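Local coordinates for molybdenum cofactor biosynthesis protein (Pyrococcus furiosus, PDB 1XI8) that probably acts as a molybdopterin molybdotransferase of the MoeA family, in the pathway that makes molybdenum cofactor, at residues H284-T287 against P293-Y296; V384-E387 against G391-R394; A225-Y230 against H320-L325. All coordinates share one frame; numbering follows the deposited sequence.

Contact 1 and contact 3 belong to the probable molybdopterin-binding domain, and contact 2 to the C-terminal MoeA region. Along the chain, contact 1 is nested in the loop that contact 3 closes, while contact 2 follows both. The centres of contacts 1 and 2 lie about 21 Å apart, yet the two meet through side chains: T287 OG1 is 2.8 Å from E387 OE1, a probable hydrogen bond between the two regions. Contact 3 touches neither of the others. Its centre is about 19 Å from that of contact 1 and about 26 Å from that of contact 2. The nearest atoms are about 6 Å and about 8 Å away, respectively.

Contact 1 of 3, residues H284-T287 against P293-Y296; sequences HGTT and PIGY
In H284, CG is anti to the backbone N (chi1 -171°). This lays the imidazole over the sheet face above G295 and brings ND1 to 3.0 Å from P293 O, with CE1 nearly as close to the same oxygen. The ring meets the oxygen obliquely. ND1 also lies 3.9 Å from G295 CA, where glycine has no side chain in the way. In T286, the first torsion sets OG1 between the backbone N and the carbonyl carbon, and CG2 beside the N. Both branches meet I294 CG2, OG1 at 4.0 Å and the methyl at 4.1 Å.

The backbones pair where the two strands meet. H284 and G295 form an antiparallel, non-hydrogen-bonded pair, with their CA atoms 4.0 Å apart. One residue on, G285 N donates to I294 O at 2.9 Å. The N-H points almost straight at the oxygen (174°), but the donor sits 42° out of the carbonyl plane. G285 has a positive phi that suits glycine, and here the chain leaves the strand. Strand 283-284 is at one end of the six-stranded sheet of the probable molybdopterin-binding domain, beside strand 295-297.

I294 also packs on Q313 and F317 of helix 307-326, and T286 on A20 of helix 17-26. The chemistry is therefore divided. The G285-I294 bond adds to the strand pairing and gives the buried I294 carbonyl a partner. T286 and I294 meet through methyls on the side toward the helices, while the imidazole lies on the exposed side, near a carbonyl oxygen.

Contact 2 of 3, residues V384-E387 against G391-R394; sequences VVPE and GYRR
The phenol ring of Y392 is met by V384, V385 and P386, and none of the three stacks on it. V384 O lies at the ring edge, close to the ring plane, 4.1 Å from CE2. V385 CG2 comes to the same CE2 at 4.1 Å, from an oblique direction. The ring of P386 crosses the tyrosine side chain at about a right angle, and its CD is 4.1 Å from Y392 OH. CE2 is thus the ring atom that meets both V384 O and V385 CG2.

The Y392 CB points toward strand 381-386. Its CG is anti to the carbonyl carbon (chi1 -71°). The Y392 and V385 side chains slide past each other in opposite directions. V385 uses both methyls: CG2 meets the tyrosine, and CG1 packs on G391 CA at 4.2 Å. No hydrogen bond joins the two segments. The nearest CA pair, V385 and G391, is 6.7 Å apart, and the segments form no beta bridge. The contact is made by van der Waals packing near the surface.

The backbone bonds go to other strands. V385 pairs with E351 on strand 350-358, and Y392 pairs with V343 on strand 343-344. V385 and Y392 both also touch the V343 side chain. The contact therefore lays the small two-stranded sheet of 343-344 and 391-392 against the larger mixed sheet, at strands 350-358 and 381-386.

Contact 3 of 3, residues A225-Y230 against H320-L325; sequences ALVERY and HALAKL
Y230 O is the polar atom of this contact, and the L322 side chain lies against it. CB and CD1 of L322 each come to 3.4 Å from that oxygen. CG and CD2 stand slightly farther off. All four are carbons, so this is close van der Waals contact, and no hydrogen bond crosses between the segments.

L322 points its CB toward the other helix. With CG anti to the carbonyl carbon (chi1 -82°), the branched end reaches CD1 into the angle between V227 and Y230. There CD1 is 4.2 Å from V227 CG2 and 4.3 Å from Y230 CB. Y230 is the first residue past the end of helix 219-229, and its N makes weak bonds back to L226 O and V227 O. The tyrosine ring leads away from L322.

The contact joins the end of helix 219-229 to the later part of helix 307-326, within the probable molybdopterin-binding domain. L322 also packs on P190 and F314. Helix 219-229 also reaches the second subunit, where A225 and L226 pack on its P170. The contact across these segments is thus apolar: one leucine packs on a valine and on the carbonyl of the residue just past the helix, while Y230 OH and R229 NE both bond to Y403 O at the chain end.

Contact 1 of 3, residues H284-T287 against P293-Y296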
loop_
_atom_site.group_PDB
_atom_site.type_symbol
_atom_site.label_atom_id
_atom_site.label_comp_id
_atom_site.label_asym_id
_atom_site.label_seq_id
_atom_site.Cartn_x
_atom_site.Cartn_y
_atom_site.Cartn_z
ATOM N N HIS A 284 29.835 -7.325 -7.658
ATOM C CA HIS A 284 29.980 -5.892 -7.839
ATOM C C HIS A 284 29.850 -5.593 -9.323
ATOM O O HIS A 284 30.767 -5.845 -10.103
ATOM C CB HIS A 284 31.332 -5.434 -7.303
ATOM C CG HIS A 284 31.496 -3.947 -7.256
ATOM N ND1 HIS A 284 30.428 -3.080 -7.141
ATOM C CD2 HIS A 284 32.608 -3.174 -7.279
ATOM C CE1 HIS A 284 30.877 -1.837 -7.112
ATOM N NE2 HIS A 284 32.195 -1.867 -7.193
ATOM N N GLY A 285 28.694 -5.061 -9.704
ATOM C CA GLY A 285 28.377 -4.846 -11.099
ATOM C C GLY A 285 27.499 -5.985 -11.566
ATOM O O GLY A 285 27.895 -7.160 -11.505
ATOM N N THR A 286 26.294 -5.652 -12.014
ATOM C CA THR A 286 25.392 -6.658 -12.551
ATOM C C THR A 286 24.811 -6.223 -13.895
ATOM O O THR A 286 25.138 -5.140 -14.419
ATOM C CB THR A 286 24.243 -7.004 -11.576
ATOM O OG1 THR A 286 23.251 -5.975 -11.612
ATOM C CG2 THR A 286 24.760 -7.165 -10.161
ATOM N N THR A 287 23.950 -7.078 -14.448
ATOM C CA THR A 287 23.364 -6.840 -15.766
ATOM C C THR A 287 22.209 -5.831 -15.788
ATOM O O THR A 287 21.687 -5.512 -16.859
ATOM C CB THR A 287 22.876 -8.161 -16.405
ATOM O OG1 THR A 287 21.963 -8.828 -15.521
ATOM C CG2 THR A 287 24.050 -9.074 -16.703
ATOM N N PRO A 293 26.312 -0.701 -11.479
ATOM C CA PRO A 293 27.448 -0.912 -10.573
ATOM C C PRO A 293 27.136 -1.506 -9.186
ATOM O O PRO A 293 28.057 -1.672 -8.380
ATOM C CB PRO A 293 28.017 0.507 -10.396
ATOM C CG PRO A 293 27.491 1.281 -11.532
ATOM C CD PRO A 293 26.141 0.726 -11.804
ATOM N N ILE A 294 25.877 -1.825 -8.900
ATOM C CA ILE A 294 25.511 -2.274 -7.554
ATOM C C ILE A 294 26.323 -3.476 -7.036
ATOM O O ILE A 294 26.631 -4.425 -7.771
ATOM C CB ILE A 294 24.001 -2.566 -7.417
ATOM C CG1 ILE A 294 23.671 -2.855 -5.948
ATOM C CG2 ILE A 294 23.582 -3.697 -8.352
ATOM C CD1 ILE A 294 22.226 -2.870 -5.608
ATOM N N GLY A 295 26.662 -3.415 -5.756
ATOM C CA GLY A 295 27.417 -4.458 -5.115
ATOM C C GLY A 295 26.782 -4.827 -3.798
ATOM O O GLY A 295 26.058 -4.034 -3.210
ATOM N N TYR A 296 27.037 -6.046 -3.346
ATOM C CA TYR A 296 26.581 -6.486 -2.052
ATOM C C TYR A 296 27.648 -7.320 -1.386
ATOM O O TYR A 296 28.380 -8.039 -2.047
ATOM C CB TYR A 296 25.309 -7.331 -2.136
ATOM C CG TYR A 296 25.022 -7.946 -0.784
ATOM C CD1 TYR A 296 25.384 -9.268 -0.497
ATOM C CD2 TYR A 296 24.443 -7.182 0.230
ATOM C CE1 TYR A 296 25.146 -9.819 0.765
ATOM C CE2 TYR A 296 24.195 -7.717 1.483
ATOM C CZ TYR A 296 24.546 -9.032 1.750
ATOM O OH TYR A 296 24.297 -9.543 2.997
#

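Contact 2 of 3, residues V384-E387 against G391-R394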
loop_
_atom_site.group_PDB
_atom_site.type_symbol
_atom_site.label_atom_id
_atom_site.label_comp_id
_atom_site.label_asym_id
_atom_site.label_seq_id
_atom_site.Cartn_x
_atom_site.Cartn_y
_atom_site.Cartn_z
ATOM N N VAL A 384 9.989 -5.515 -16.020
ATOM C CA VAL A 384 11.344 -5.997 -16.218
ATOM C C VAL A 384 11.520 -6.553 -17.642
ATOM O O VAL A 384 10.663 -7.280 -18.143
ATOM C CB VAL A 384 11.790 -7.042 -15.126
ATOM C CG1 VAL A 384 11.995 -6.361 -13.788
ATOM C CG2 VAL A 384 10.807 -8.209 -15.003
ATOM N N VAL A 385 12.620 -6.185 -18.293
ATOM C CA VAL A 385 13.000 -6.762 -19.591
ATOM C C VAL A 385 14.280 -7.570 -19.379
ATOM O O VAL A 385 15.374 -7.019 -19.358
ATOM C CB VAL A 385 13.199 -5.686 -20.649
ATOM C CG1 VAL A 385 13.300 -6.325 -22.027
ATOM C CG2 VAL A 385 12.039 -4.722 -20.616
ATOM N N PRO A 386 14.120 -8.890 -19.209
ATOM C CA PRO A 386 15.065 -9.867 -18.632
ATOM C C PRO A 386 16.317 -10.295 -19.405
ATOM O O PRO A 386 16.812 -11.394 -19.161
ATOM C CB PRO A 386 14.188 -11.111 -18.365
ATOM C CG PRO A 386 12.766 -10.683 -18.653
ATOM C CD PRO A 386 12.854 -9.527 -19.603
ATOM N N GLU A 387 16.836 -9.468 -20.302
ATOM C CA GLU A 387 18.177 -9.705 -20.880
ATOM C C GLU A 387 18.323 -10.794 -21.952
ATOM O O GLU A 387 19.215 -10.694 -22.792
ATOM C CB GLU A 387 19.259 -9.851 -19.795
ATOM C CG GLU A 387 19.419 -11.226 -19.180
ATOM C CD GLU A 387 19.774 -11.132 -17.703
ATOM O OE1 GLU A 387 20.802 -10.510 -17.380
ATOM O OE2 GLU A 387 19.017 -11.668 -16.868
ATOM N N GLY A 391 13.330 -6.466 -26.442
ATOM C CA GLY A 391 12.407 -5.392 -26.073
ATOM C C GLY A 391 10.990 -5.917 -26.170
ATOM O O GLY A 391 10.779 -7.124 -26.284
ATOM N N TYR A 392 10.010 -5.023 -26.119
ATOM C CA TYR A 392 8.624 -5.430 -26.310
ATOM C C TYR A 392 7.960 -4.428 -27.230
ATOM O O TYR A 392 8.436 -3.297 -27.380
ATOM C CB TYR A 392 7.852 -5.492 -24.984
ATOM C CG TYR A 392 8.218 -6.611 -24.035
ATOM C CD1 TYR A 392 7.904 -7.930 -24.325
ATOM C CD2 TYR A 392 8.848 -6.340 -22.834
ATOM C CE1 TYR A 392 8.228 -8.965 -23.443
ATOM C CE2 TYR A 392 9.182 -7.358 -21.943
ATOM C CZ TYR A 392 8.866 -8.668 -22.252
ATOM O OH TYR A 392 9.198 -9.670 -21.369
ATOM N N ARG A 393 6.848 -4.830 -27.832
ATOM C CA ARG A 393 6.175 -3.982 -28.802
ATOM C C ARG A 393 4.871 -3.429 -28.247
ATOM O O ARG A 393 4.317 -3.935 -27.269
ATOM C CB ARG A 393 5.934 -4.732 -30.125
ATOM N N ARG A 394 4.400 -2.367 -28.883
ATOM C CA ARG A 394 3.156 -1.729 -28.516
ATOM C C ARG A 394 2.076 -2.778 -28.699
ATOM O O ARG A 394 2.176 -3.623 -29.583
ATOM C CB ARG A 394 2.923 -0.537 -29.439
ATOM C CG ARG A 394 1.826 0.399 -29.029
ATOM C CD ARG A 394 1.748 1.545 -30.036
ATOM N NE ARG A 394 0.933 2.655 -29.540
ATOM C CZ ARG A 394 0.521 3.676 -30.297
ATOM N NH1 ARG A 394 0.847 3.718 -31.591
ATOM N NH2 ARG A 394 -0.225 4.654 -29.763
#

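Contact 3 of 3, residues A225-Y230 against H320-L325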
loop_
_atom_site.group_PDB
_atom_site.type_symbol
_atom_site.label_atom_id
_atom_site.label_comp_id
_atom_site.label_asym_id
_atom_site.label_seq_id
_atom_site.Cartn_x
_atom_site.Cartn_y
_atom_site.Cartn_z
ATOM N N ALA A 225 12.125 6.463 3.194
ATOM C CA ALA A 225 10.731 6.107 3.002
ATOM C C ALA A 225 10.596 4.711 2.391
ATOM O O ALA A 225 9.724 3.934 2.794
ATOM C CB ALA A 225 10.022 7.135 2.161
ATOM N N LEU A 226 11.459 4.388 1.429
ATOM C CA LEU A 226 11.429 3.068 0.822
ATOM C C LEU A 226 11.591 1.960 1.862
ATOM O O LEU A 226 10.865 0.977 1.811
ATOM C CB LEU A 226 12.498 2.926 -0.265
ATOM C CG LEU A 226 12.254 3.686 -1.564
ATOM C CD1 LEU A 226 13.541 3.817 -2.358
ATOM C CD2 LEU A 226 11.144 3.035 -2.377
ATOM N N VAL A 227 12.528 2.115 2.799
ATOM C CA VAL A 227 12.730 1.096 3.827
ATOM C C VAL A 227 11.536 1.062 4.776
ATOM O O VAL A 227 11.042 -0.006 5.145
ATOM C CB VAL A 227 14.074 1.266 4.606
ATOM C CG1 VAL A 227 14.160 2.601 5.227
ATOM C CG2 VAL A 227 14.172 0.246 5.715
ATOM N N GLU A 228 11.072 2.242 5.150
ATOM C CA GLU A 228 9.871 2.396 5.941
ATOM C C GLU A 228 8.715 1.642 5.296
ATOM O O GLU A 228 7.989 0.917 5.961
ATOM C CB GLU A 228 9.528 3.880 6.019
ATOM C CG GLU A 228 8.173 4.185 6.579
ATOM C CD GLU A 228 8.177 4.094 8.078
ATOM O OE1 GLU A 228 9.296 4.206 8.640
ATOM O OE2 GLU A 228 7.084 3.915 8.680
ATOM N N ARG A 229 8.554 1.817 3.987
ATOM C CA ARG A 229 7.489 1.156 3.246
ATOM C C ARG A 229 7.696 -0.351 3.210
ATOM O O ARG A 229 6.730 -1.115 3.135
ATOM C CB ARG A 229 7.397 1.715 1.822
ATOM C CG ARG A 229 6.439 0.974 0.903
ATOM C CD ARG A 229 6.181 1.736 -0.396
ATOM N NE ARG A 229 5.263 1.015 -1.282
ATOM C CZ ARG A 229 3.932 1.039 -1.191
ATOM N NH1 ARG A 229 3.318 1.750 -0.251
ATOM N NH2 ARG A 229 3.202 0.343 -2.049
ATOM N N TYR A 230 8.951 -0.780 3.267
ATOM C CA TYR A 230 9.252 -2.212 3.173
ATOM C C TYR A 230 9.922 -2.822 4.401
ATOM O O TYR A 230 11.017 -3.369 4.322
ATOM C CB TYR A 230 10.005 -2.546 1.871
ATOM C CG TYR A 230 9.105 -2.420 0.670
ATOM C CD1 TYR A 230 8.189 -3.415 0.359
ATOM C CD2 TYR A 230 9.146 -1.291 -0.131
ATOM C CE1 TYR A 230 7.347 -3.300 -0.728
ATOM C CE2 TYR A 230 8.312 -1.161 -1.218
ATOM C CZ TYR A 230 7.412 -2.166 -1.514
ATOM O OH TYR A 230 6.588 -2.024 -2.607
ATOM N N HIS A 320 13.780 -7.013 -1.499
ATOM C CA HIS A 320 13.724 -8.464 -1.359
ATOM C C HIS A 320 14.545 -8.936 -0.171
ATOM O O HIS A 320 14.141 -9.862 0.527
ATOM C CB HIS A 320 14.160 -9.168 -2.648
ATOM C CG HIS A 320 13.303 -8.839 -3.827
ATOM N ND1 HIS A 320 11.969 -9.183 -3.894
ATOM C CD2 HIS A 320 13.584 -8.195 -4.985
ATOM C CE1 HIS A 320 11.466 -8.761 -5.040
ATOM N NE2 HIS A 320 12.425 -8.158 -5.720
ATOM N N ALA A 321 15.686 -8.286 0.051
ATOM C CA ALA A 321 16.544 -8.561 1.202
ATOM C C ALA A 321 15.827 -8.240 2.506
ATOM O O ALA A 321 15.984 -8.949 3.494
ATOM C CB ALA A 321 17.824 -7.771 1.105
ATOM N N LEU A 322 15.039 -7.173 2.509
ATOM C CA LEU A 322 14.271 -6.795 3.689
ATOM C C LEU A 322 13.166 -7.802 3.996
ATOM O O LEU A 322 12.937 -8.145 5.154
ATOM C CB LEU A 322 13.679 -5.400 3.510
ATOM C CG LEU A 322 14.614 -4.235 3.798
ATOM C CD1 LEU A 322 14.154 -3.000 3.042
ATOM C CD2 LEU A 322 14.678 -3.977 5.313
ATOM N N ALA A 323 12.488 -8.261 2.946
ATOM C CA ALA A 323 11.426 -9.253 3.059
ATOM C C ALA A 323 11.955 -10.576 3.584
ATOM O O ALA A 323 11.340 -11.190 4.449
ATOM C CB ALA A 323 10.756 -9.461 1.724
ATOM N N LYS A 324 13.093 -11.006 3.045
ATOM C CA LYS A 324 13.771 -12.219 3.505
ATOM C C LYS A 324 14.103 -12.126 4.994
ATOM O O LYS A 324 13.892 -13.088 5.736
ATOM C CB LYS A 324 15.046 -12.486 2.696
ATOM N N LEU A 325 14.608 -10.967 5.421
ATOM C CA LEU A 325 14.956 -10.730 6.824
ATOM C C LEU A 325 13.785 -10.819 7.794
ATOM O O LEU A 325 13.915 -11.409 8.862
ATOM C CB LEU A 325 15.619 -9.365 6.993
ATOM C CG LEU A 325 17.095 -9.289 6.645
ATOM C CD1 LEU A 325 17.611 -7.921 6.995
ATOM C CD2 LEU A 325 17.860 -10.370 7.389
#